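Local atomic coordinates of aminoacyl-tRNA synthetase (Cryptosporidium parvum, PDB entry 5F9Z), a protein that acts as a class II prolyl-tRNA synthetase, joining proline to its cognate tRNA at the expense of ATP. Residues Ser448-Ile453 and Met474-Ile479; Lys493-Asp498 and Thr505-Ser510; Lys10-Leu15 and His353-Gly358; Ser31-Lys36 and Lys291-Pro296. One frame throughout, in Å; residues are numbered along the deposited sequence.

Contact 1 (Ser448-Ile453 and Met474-Ile479); sequences SCEEEI and MKSLCI. With ZN (zinc ion), chain F.
Glu450, on helix 447-458, reaches the start of strand 475-480 and takes two hydrogen bonds from Ser476 on a single oxygen. With CG anti to the backbone N (chi1 -172°) and the chain extended beyond it, the carboxylate is carried well out from the helix. Ser476 OG donates to Glu450 OE2 over a very short 2.5 Å. The backbone N of Ser476 adds a longer bond, 3.1 Å to Glu450 OE2, and comes from above the carboxylate, 42° out of its plane. Ser213 holds the other oxygen, Glu450 OE1, and also bonds Ser476 OG, so both oxygens of this buried acid have partners and its rotation is restrained.

Apolar packing is narrower: CG2 of Ile453 meets the methyl CE of Met474 at 3.7 Å. The methionine is extended up to its sulfur and then bends (chi3 68°), which turns CE toward the helix.

Metal binding comes from the helix alone here, Cys449 SG lying 2.3 Å from the zinc ion. Cys444, Cys494 and Cys497 complete this Cys4 site of the C-terminal domain. The strand that Glu450 grips carries a classic beta bulge, with Leu477 and Cys478 both facing Leu506.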
# COMPACT_ATOMS: atom_id res chain seq x y z
N SER A 448 9.52 28.32 4.96
CA SER A 448 9.10 29.15 6.08
C SER A 448 7.58 29.15 6.23
O SER A 448 7.06 29.20 7.35
CB SER A 448 9.63 30.57 5.90
OG SER A 448 9.26 31.09 4.64
N CYS A 449 6.86 29.10 5.11
CA CYS A 449 5.40 29.11 5.18
C CYS A 449 4.88 27.81 5.79
O CYS A 449 4.01 27.83 6.66
CB CYS A 449 4.80 29.33 3.79
SG CYS A 449 3.02 29.66 3.80
N GLU A 450 5.41 26.67 5.34
CA GLU A 450 4.96 25.39 5.89
C GLU A 450 5.34 25.24 7.35
O GLU A 450 4.59 24.64 8.13
CB GLU A 450 5.54 24.23 5.08
CG GLU A 450 4.97 22.88 5.46
CD GLU A 450 5.37 21.77 4.50
OE1 GLU A 450 6.21 22.03 3.62
OE2 GLU A 450 4.84 20.65 4.63
N GLU A 451 6.50 25.78 7.75
CA GLU A 451 6.89 25.73 9.16
C GLU A 451 5.86 26.45 10.03
O GLU A 451 5.53 25.97 11.12
CB GLU A 451 8.27 26.35 9.34
N GLU A 452 5.34 27.58 9.56
CA GLU A 452 4.31 28.30 10.30
C GLU A 452 2.94 27.66 10.14
O GLU A 452 2.12 27.72 11.06
CB GLU A 452 4.27 29.76 9.87
CG GLU A 452 5.57 30.52 10.09
CD GLU A 452 5.87 30.80 11.55
OE1 GLU A 452 5.00 30.52 12.41
OE2 GLU A 452 6.97 31.30 11.85
N ILE A 453 2.67 27.05 8.97
CA ILE A 453 1.42 26.33 8.78
C ILE A 453 1.31 25.19 9.78
O ILE A 453 0.28 25.01 10.44
CB ILE A 453 1.30 25.84 7.33
CG1 ILE A 453 1.01 27.00 6.38
CG2 ILE A 453 0.21 24.78 7.21
CD1 ILE A 453 1.15 26.65 4.92
N MET A 474 -1.15 20.39 10.73
CA MET A 474 -1.38 20.15 9.31
C MET A 474 -0.08 20.38 8.54
O MET A 474 0.66 21.32 8.81
CB MET A 474 -2.48 21.06 8.76
CG MET A 474 -2.88 20.75 7.33
SD MET A 474 -4.10 21.91 6.67
CE MET A 474 -3.11 23.40 6.55
N LYS A 475 0.18 19.50 7.57
CA LYS A 475 1.38 19.60 6.76
C LYS A 475 1.03 19.32 5.31
O LYS A 475 -0.01 18.72 5.00
CB LYS A 475 2.47 18.62 7.24
CG LYS A 475 2.21 17.17 6.88
CD LYS A 475 3.38 16.29 7.29
CE LYS A 475 3.24 14.89 6.72
NZ LYS A 475 4.37 14.01 7.13
N SER A 476 1.91 19.76 4.42
CA SER A 476 1.73 19.48 3.00
C SER A 476 1.90 17.99 2.74
O SER A 476 2.91 17.39 3.12
CB SER A 476 2.74 20.28 2.17
OG SER A 476 4.06 19.84 2.41
N LEU A 477 0.90 17.39 2.10
CA LEU A 477 0.99 15.97 1.75
C LEU A 477 1.79 15.78 0.47
O LEU A 477 2.76 15.00 0.45
CB LEU A 477 -0.41 15.38 1.62
CG LEU A 477 -1.28 15.62 2.86
CD1 LEU A 477 -2.69 15.13 2.63
CD2 LEU A 477 -0.67 14.96 4.08
N CYS A 478 1.42 16.48 -0.59
CA CYS A 478 2.16 16.49 -1.84
C CYS A 478 1.62 17.61 -2.72
O CYS A 478 0.47 18.03 -2.57
CB CYS A 478 2.05 15.14 -2.58
SG CYS A 478 0.42 14.83 -3.31
N ILE A 479 2.47 18.08 -3.62
CA ILE A 479 2.05 19.02 -4.66
C ILE A 479 1.56 18.20 -5.84
O ILE A 479 2.39 17.66 -6.59
CB ILE A 479 3.19 19.97 -5.06
CG1 ILE A 479 3.89 20.52 -3.81
CG2 ILE A 479 2.67 21.10 -5.92
CD1 ILE A 479 5.17 21.27 -4.11
ZN ZN F . 2.82 30.82 1.78

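Contact 2 (Lys493-Asp498 and Thr505-Ser510); sequences KCFFCD and TLFGRS. With ZN (zinc ion), chain F.
Chi1 of Phe495, at 81°, puts its CG between the backbone N and the carbonyl carbon, while Phe507 swings its ring anti to its own carbonyl carbon (chi1 -73°). Two backbones whose nearest CA atoms, those of Phe495 and Thr505, are 10.2 Å apart are bridged in this way by two rings advancing from opposite directions.

The rings meet through their outer ends. Phe495 CE1 comes within 3.7 Å of Phe507 CE1, and CZ of Phe495 sits 4.0 Å above the plane of the Phe507 ring, displaced toward the rim. With the planes inclined at 54°, the pair is oblique, neither a parallel stack nor a T-shape. On the Phe495 side, CB of the following residue, Phe496, lies over the centre of one ring face.

Just beside the aromatic pair, the 493-498 loop supplies two of the four zinc ligands, Cys494 SG and Cys497 SG, each at 2.5 Å; Cys444 and Cys449 provide the others. Backbone N-H groups of Phe496 and Cys497 point at Cys494 SG, the former at 3.2 Å from N to SG, an arrangement found in the zinc knuckles formed by Cys-x-x-Cys sequences. These bonds would be expected to spread some of the negative charge of the thiolate, and they fix the loop from which Phe495 projects.

Around the pair, Trp443 of strand 438-443 meets the Phe507 ring edge-to-face, and Phe495 rests on Ala441 of the same strand. Helix 447-458 contributes Ile453 and helix 429-434 contributes Val429, both against Phe495, while strand 475-480 packs Ser476 against Phe507.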
# COMPACT_ATOMS: atom_id res chain seq x y z
N LYS A 493 -2.87 34.66 -4.29
CA LYS A 493 -1.92 34.64 -3.19
C LYS A 493 -2.00 33.31 -2.44
O LYS A 493 -2.94 32.53 -2.60
CB LYS A 493 -2.19 35.80 -2.22
N CYS A 494 -0.97 33.06 -1.63
CA CYS A 494 -0.96 31.88 -0.79
C CYS A 494 -2.12 31.92 0.20
O CYS A 494 -2.52 32.98 0.68
CB CYS A 494 0.37 31.76 -0.04
SG CYS A 494 0.42 30.47 1.22
N PHE A 495 -2.67 30.74 0.50
CA PHE A 495 -3.78 30.66 1.44
C PHE A 495 -3.37 31.03 2.86
O PHE A 495 -4.26 31.23 3.71
CB PHE A 495 -4.38 29.25 1.43
CG PHE A 495 -3.61 28.25 2.26
CD1 PHE A 495 -2.40 27.75 1.82
CD2 PHE A 495 -4.11 27.82 3.48
CE1 PHE A 495 -1.69 26.84 2.58
CE2 PHE A 495 -3.41 26.90 4.24
CZ PHE A 495 -2.20 26.41 3.79
N PHE A 496 -2.08 31.12 3.14
CA PHE A 496 -1.58 31.37 4.49
C PHE A 496 -0.79 32.67 4.60
O PHE A 496 -1.10 33.51 5.44
CB PHE A 496 -0.72 30.18 4.95
CG PHE A 496 -0.35 30.23 6.41
CD1 PHE A 496 -1.26 29.84 7.37
CD2 PHE A 496 0.90 30.66 6.80
CE1 PHE A 496 -0.92 29.87 8.72
CE2 PHE A 496 1.25 30.70 8.14
CZ PHE A 496 0.33 30.30 9.10
N CYS A 497 0.23 32.85 3.76
CA CYS A 497 1.08 34.03 3.82
C CYS A 497 0.73 34.98 2.67
O CYS A 497 -0.15 34.72 1.85
CB CYS A 497 2.55 33.64 3.78
SG CYS A 497 3.17 33.24 2.14
N ASP A 498 1.46 36.09 2.61
CA ASP A 498 1.20 37.15 1.64
C ASP A 498 1.90 36.93 0.30
O ASP A 498 1.79 37.79 -0.58
CB ASP A 498 1.62 38.51 2.22
N THR A 505 -1.63 22.82 -3.42
CA THR A 505 -0.96 21.76 -2.68
C THR A 505 -1.96 21.06 -1.77
O THR A 505 -2.81 21.70 -1.15
CB THR A 505 0.21 22.31 -1.86
OG1 THR A 505 1.21 22.84 -2.75
CG2 THR A 505 0.84 21.23 -1.00
N LEU A 506 -1.86 19.73 -1.71
CA LEU A 506 -2.73 18.93 -0.86
C LEU A 506 -2.20 18.94 0.57
O LEU A 506 -1.06 18.52 0.82
CB LEU A 506 -2.81 17.50 -1.40
CG LEU A 506 -3.92 16.61 -0.86
CD1 LEU A 506 -5.29 17.19 -1.18
CD2 LEU A 506 -3.79 15.20 -1.42
N PHE A 507 -3.02 19.41 1.50
CA PHE A 507 -2.66 19.48 2.91
C PHE A 507 -3.53 18.54 3.74
O PHE A 507 -4.59 18.08 3.29
CB PHE A 507 -2.81 20.91 3.45
CG PHE A 507 -1.75 21.86 2.97
CD1 PHE A 507 -1.91 22.57 1.79
CD2 PHE A 507 -0.59 22.05 3.71
CE1 PHE A 507 -0.93 23.44 1.35
CE2 PHE A 507 0.39 22.92 3.28
CZ PHE A 507 0.22 23.62 2.10
N GLY A 508 -3.07 18.26 4.94
CA GLY A 508 -3.84 17.44 5.87
C GLY A 508 -2.95 16.80 6.90
O GLY A 508 -1.72 16.85 6.83
N ARG A 509 -3.60 16.20 7.89
CA ARG A 509 -2.91 15.40 8.89
C ARG A 509 -2.64 14.01 8.33
O ARG A 509 -3.44 13.46 7.57
CB ARG A 509 -3.73 15.31 10.18
CG ARG A 509 -4.14 16.66 10.75
CD ARG A 509 -4.83 16.51 12.10
NE ARG A 509 -5.16 17.80 12.70
CZ ARG A 509 -6.38 18.32 12.74
NH1 ARG A 509 -7.41 17.66 12.21
NH2 ARG A 509 -6.59 19.50 13.31
N SER A 510 -1.50 13.43 8.71
CA SER A 510 -1.05 12.18 8.13
C SER A 510 -0.67 11.20 9.23
O SER A 510 -0.61 11.54 10.42
CB SER A 510 0.15 12.39 7.19
OG SER A 510 1.32 12.67 7.93
ZN ZN F . 2.82 30.82 1.78

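Contact 3 (Lys10-Leu15 and His353-Gly358); sequences KENESL and HWEVKG
Asn12 and Glu355 join the N-terminal segment to helix 347-356 of the anticodon-binding domain, close to where that helix ends in a Schellman motif at Gly358. The tight part of the contact is one buried polar pair. Asn12 lies within a type I beta turn running from Glu11 to Ser14, and chi1 of -68°, with CG anti to the carbonyl carbon, brings its amide nearer the helix. Glu355, extended beyond CG, meets it at about a right angle, although the amide and carboxylate planes are only 22° apart.

Second partners hold both groups. Asn12 OD1 is bonded to Ser9 OG and its ND2 also to Asn352 OD1, while Glu355 OE1 forms a salt bridge with Arg362, which probably stabilises the negative charge of the carboxylate.

The rest of the N-terminal segment is much looser. Lys10 and Glu13 are exposed and poorly ordered, with no side-chain atoms modelled beyond CB. Leu15 is exposed too, and the turn is closed by a weak bond of 3.3 Å from Ser14 N to Glu11 O.

Back at the buried pair, Asn12 ND2 donates to Glu355 OE2 over 3.0 Å, with a nearly straight N-H...O angle of 164° and the oxygen lying in the amide plane.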
# COMPACT_ATOMS: atom_id res chain seq x y z
N LYS A 10 -27.52 -13.62 10.42
CA LYS A 10 -27.45 -14.00 11.83
C LYS A 10 -26.04 -14.39 12.23
O LYS A 10 -25.65 -14.21 13.39
CB LYS A 10 -28.43 -15.13 12.12
N GLU A 11 -25.25 -14.94 11.30
CA GLU A 11 -23.87 -15.28 11.58
C GLU A 11 -22.94 -14.08 11.50
O GLU A 11 -21.87 -14.09 12.12
CB GLU A 11 -23.38 -16.37 10.63
CG GLU A 11 -23.99 -17.75 10.88
CD GLU A 11 -25.37 -17.90 10.28
OE1 GLU A 11 -25.83 -16.97 9.59
OE2 GLU A 11 -26.01 -18.96 10.51
N ASN A 12 -23.32 -13.04 10.75
CA ASN A 12 -22.52 -11.82 10.73
C ASN A 12 -22.59 -11.08 12.05
O ASN A 12 -21.63 -10.40 12.44
CB ASN A 12 -22.98 -10.91 9.59
CG ASN A 12 -22.67 -11.49 8.22
OD1 ASN A 12 -23.55 -11.57 7.36
ND2 ASN A 12 -21.43 -11.89 8.01
N GLU A 13 -23.71 -11.19 12.77
CA GLU A 13 -23.87 -10.55 14.06
C GLU A 13 -23.25 -11.34 15.21
O GLU A 13 -23.37 -10.92 16.36
CB GLU A 13 -25.36 -10.32 14.35
N SER A 14 -22.60 -12.46 14.92
CA SER A 14 -21.98 -13.28 15.95
C SER A 14 -20.66 -12.65 16.39
O SER A 14 -20.20 -11.64 15.86
CB SER A 14 -21.75 -14.70 15.44
OG SER A 14 -22.98 -15.37 15.21
N LEU A 15 -20.04 -13.27 17.40
CA LEU A 15 -18.69 -12.88 17.78
C LEU A 15 -17.66 -13.33 16.76
O LEU A 15 -16.55 -12.79 16.73
CB LEU A 15 -18.34 -13.45 19.16
CG LEU A 15 -19.13 -12.90 20.34
CD1 LEU A 15 -18.73 -13.59 21.63
CD2 LEU A 15 -18.94 -11.39 20.46
N HIS A 353 -17.75 -16.98 7.61
CA HIS A 353 -16.32 -17.28 7.72
C HIS A 353 -15.55 -16.74 6.53
O HIS A 353 -14.52 -16.07 6.68
CB HIS A 353 -16.11 -18.78 7.87
CG HIS A 353 -14.67 -19.19 7.90
ND1 HIS A 353 -13.92 -19.15 9.05
CD2 HIS A 353 -13.84 -19.63 6.93
CE1 HIS A 353 -12.69 -19.55 8.79
NE2 HIS A 353 -12.62 -19.85 7.50
N TRP A 354 -16.03 -17.02 5.32
CA TRP A 354 -15.37 -16.53 4.12
C TRP A 354 -15.72 -15.09 3.78
O TRP A 354 -15.04 -14.48 2.95
CB TRP A 354 -15.69 -17.45 2.93
CG TRP A 354 -15.26 -18.87 3.17
CD1 TRP A 354 -16.06 -19.93 3.47
CD2 TRP A 354 -13.92 -19.38 3.13
NE1 TRP A 354 -15.31 -21.07 3.62
CE2 TRP A 354 -13.99 -20.76 3.42
CE3 TRP A 354 -12.67 -18.80 2.89
CZ2 TRP A 354 -12.86 -21.57 3.46
CZ3 TRP A 354 -11.55 -19.61 2.93
CH2 TRP A 354 -11.65 -20.98 3.22
N GLU A 355 -16.77 -14.53 4.39
CA GLU A 355 -17.04 -13.11 4.24
C GLU A 355 -16.08 -12.27 5.07
O GLU A 355 -15.65 -11.20 4.63
CB GLU A 355 -18.49 -12.80 4.62
CG GLU A 355 -19.50 -13.07 3.51
CD GLU A 355 -20.93 -12.94 3.97
OE1 GLU A 355 -21.83 -12.86 3.11
OE2 GLU A 355 -21.17 -12.92 5.20
N VAL A 356 -15.75 -12.74 6.28
CA VAL A 356 -14.76 -12.04 7.10
C VAL A 356 -13.40 -12.06 6.41
O VAL A 356 -12.65 -11.07 6.45
CB VAL A 356 -14.70 -12.66 8.51
CG1 VAL A 356 -13.56 -12.05 9.31
CG2 VAL A 356 -16.02 -12.46 9.23
N LYS A 357 -13.06 -13.17 5.77
CA LYS A 357 -11.79 -13.30 5.07
C LYS A 357 -11.78 -12.60 3.71
O LYS A 357 -10.74 -12.59 3.05
CB LYS A 357 -11.44 -14.78 4.89
CG LYS A 357 -11.33 -15.54 6.21
CD LYS A 357 -11.08 -17.03 5.98
CE LYS A 357 -9.63 -17.30 5.61
NZ LYS A 357 -8.71 -17.08 6.76
N GLY A 358 -12.90 -12.03 3.28
CA GLY A 358 -12.92 -11.21 2.09
C GLY A 358 -12.93 -11.96 0.77
O GLY A 358 -12.41 -11.44 -0.22

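Contact 4 (Ser31-Lys36 and Lys291-Pro296); sequences SQVIVK and KGLVLP
Val33 presses both of its methyls onto the 291-296 segment, each against a different residue. CG1 meets the branch end of Leu293, 3.6 Å from its CD2, and CG2 sits over the backbone of Gly292, 3.9 Å from its CA. The valine reaches both because chi1 of 162° sends CG1 anti to the backbone N and CG2 anti to the carbonyl carbon. The leucine comes at it obliquely. Its CB does not head for the helix, but CD2 does.

The chains run close here, CA of Val33 and CA of Gly292 being 5.1 Å apart. Separately, Gly292 has backbone angles (phi 132°, psi -145°) that residues with a side chain rarely adopt. The 291-296 segment is part of the connection that leaves helix 278-287 of the class II core and leads to strand 304-308 of the anticodon-binding domain, so helix 26-36 packs on the link between the two.

Further out, Asp289 OD1 accepts the backbone N-H of Lys291 and, weakly, that of Gly292, while Ile284 of helix 278-287 packs against Leu293. On a flank of helix 26-36, next to the Val33 face, Lys36 NZ donates to Gln32 OE1 at 3.0 Å from above the carbonyl plane. Gly17 O is a further partner of that ammonium group.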
# COMPACT_ATOMS: atom_id res chain seq x y z
N SER A 31 -8.54 -3.93 14.16
CA SER A 31 -7.94 -5.06 14.85
C SER A 31 -8.75 -6.34 14.63
O SER A 31 -8.18 -7.40 14.33
CB SER A 31 -7.81 -4.76 16.35
OG SER A 31 -7.26 -5.86 17.04
N GLN A 32 -10.08 -6.25 14.77
CA GLN A 32 -10.91 -7.44 14.58
C GLN A 32 -10.85 -7.94 13.14
O GLN A 32 -10.89 -9.15 12.89
CB GLN A 32 -12.35 -7.14 14.97
CG GLN A 32 -12.56 -6.83 16.44
CD GLN A 32 -14.03 -6.71 16.81
OE1 GLN A 32 -14.87 -7.44 16.28
NE2 GLN A 32 -14.34 -5.78 17.70
N VAL A 33 -10.75 -7.02 12.17
CA VAL A 33 -10.76 -7.42 10.77
C VAL A 33 -9.49 -8.18 10.41
O VAL A 33 -9.54 -9.21 9.73
CB VAL A 33 -10.97 -6.19 9.87
CG1 VAL A 33 -10.56 -6.49 8.44
CG2 VAL A 33 -12.43 -5.75 9.91
N ILE A 34 -8.33 -7.69 10.87
CA ILE A 34 -7.08 -8.35 10.52
C ILE A 34 -6.82 -9.60 11.35
O ILE A 34 -6.07 -10.48 10.90
CB ILE A 34 -5.89 -7.38 10.65
CG1 ILE A 34 -5.76 -6.89 12.10
CG2 ILE A 34 -6.05 -6.21 9.69
CD1 ILE A 34 -4.71 -5.83 12.29
N VAL A 35 -7.41 -9.71 12.53
CA VAL A 35 -7.20 -10.89 13.38
C VAL A 35 -8.17 -12.00 13.03
O VAL A 35 -7.77 -13.13 12.76
CB VAL A 35 -7.30 -10.49 14.87
CG1 VAL A 35 -7.40 -11.74 15.74
CG2 VAL A 35 -6.09 -9.66 15.27
N LYS A 36 -9.48 -11.70 13.03
CA LYS A 36 -10.48 -12.73 12.78
C LYS A 36 -10.42 -13.28 11.37
O LYS A 36 -10.88 -14.41 11.13
CB LYS A 36 -11.88 -12.18 13.07
CG LYS A 36 -12.11 -11.81 14.52
CD LYS A 36 -13.50 -11.25 14.75
CE LYS A 36 -13.72 -10.91 16.21
NZ LYS A 36 -15.09 -10.38 16.45
N LYS A 291 -18.66 -6.33 7.88
CA LYS A 291 -18.60 -7.79 7.84
C LYS A 291 -17.17 -8.32 7.89
O LYS A 291 -16.98 -9.51 8.16
CB LYS A 291 -19.28 -8.32 6.58
CG LYS A 291 -20.74 -7.95 6.46
CD LYS A 291 -21.34 -8.54 5.20
CE LYS A 291 -22.80 -8.16 5.05
NZ LYS A 291 -23.42 -8.83 3.88
N GLY A 292 -16.18 -7.47 7.63
CA GLY A 292 -14.80 -7.89 7.64
C GLY A 292 -14.04 -7.42 6.42
O GLY A 292 -14.28 -6.32 5.91
N LEU A 293 -13.11 -8.24 5.94
CA LEU A 293 -12.30 -7.88 4.79
C LEU A 293 -13.15 -7.76 3.53
O LEU A 293 -14.15 -8.46 3.35
CB LEU A 293 -11.20 -8.92 4.55
CG LEU A 293 -9.97 -8.93 5.44
CD1 LEU A 293 -9.09 -10.10 5.05
CD2 LEU A 293 -9.20 -7.63 5.31
N VAL A 294 -12.75 -6.84 2.66
CA VAL A 294 -13.21 -6.78 1.28
C VAL A 294 -11.95 -6.68 0.43
O VAL A 294 -11.27 -5.65 0.44
CB VAL A 294 -14.15 -5.61 1.01
CG1 VAL A 294 -14.45 -5.51 -0.48
CG2 VAL A 294 -15.44 -5.76 1.80
N LEU A 295 -11.63 -7.75 -0.29
CA LEU A 295 -10.37 -7.76 -1.00
C LEU A 295 -10.58 -7.61 -2.50
O LEU A 295 -11.54 -8.18 -3.04
CB LEU A 295 -9.60 -9.05 -0.72
CG LEU A 295 -9.29 -9.33 0.75
CD1 LEU A 295 -8.67 -10.70 0.93
CD2 LEU A 295 -8.39 -8.24 1.32
N PRO A 296 -9.74 -6.84 -3.18
CA PRO A 296 -9.78 -6.81 -4.64
C PRO A 296 -9.51 -8.19 -5.20
O PRO A 296 -8.65 -8.92 -4.68
CB PRO A 296 -8.66 -5.83 -5.00
CG PRO A 296 -8.47 -4.99 -3.78
CD PRO A 296 -8.74 -5.90 -2.63

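Overall arrangement
The four contacts form two pairs at separate places in the enzyme. Contacts 1 and 2, with centres 6 Å apart, share the zinc ion and the antiparallel strands 475-480 and 503-508, joined for instance by Leu477 N to Leu506 O at 2.6 Å. Contacts 3 and 4, with centres 10 Å apart, are nested along the chain and bonded directly: Val356 O takes Leu293 N at 2.9 Å, and Leu15 O takes Lys36 NZ at 2.8 Å. Between the pairs, contacts 2 and 4 have nearest atoms about 18 Å apart. Of these contacts, contact 1 comes near the ATP analogue, the Lys475 side chain being about 6 Å from it, though Lys475 NZ pairs with Glu216.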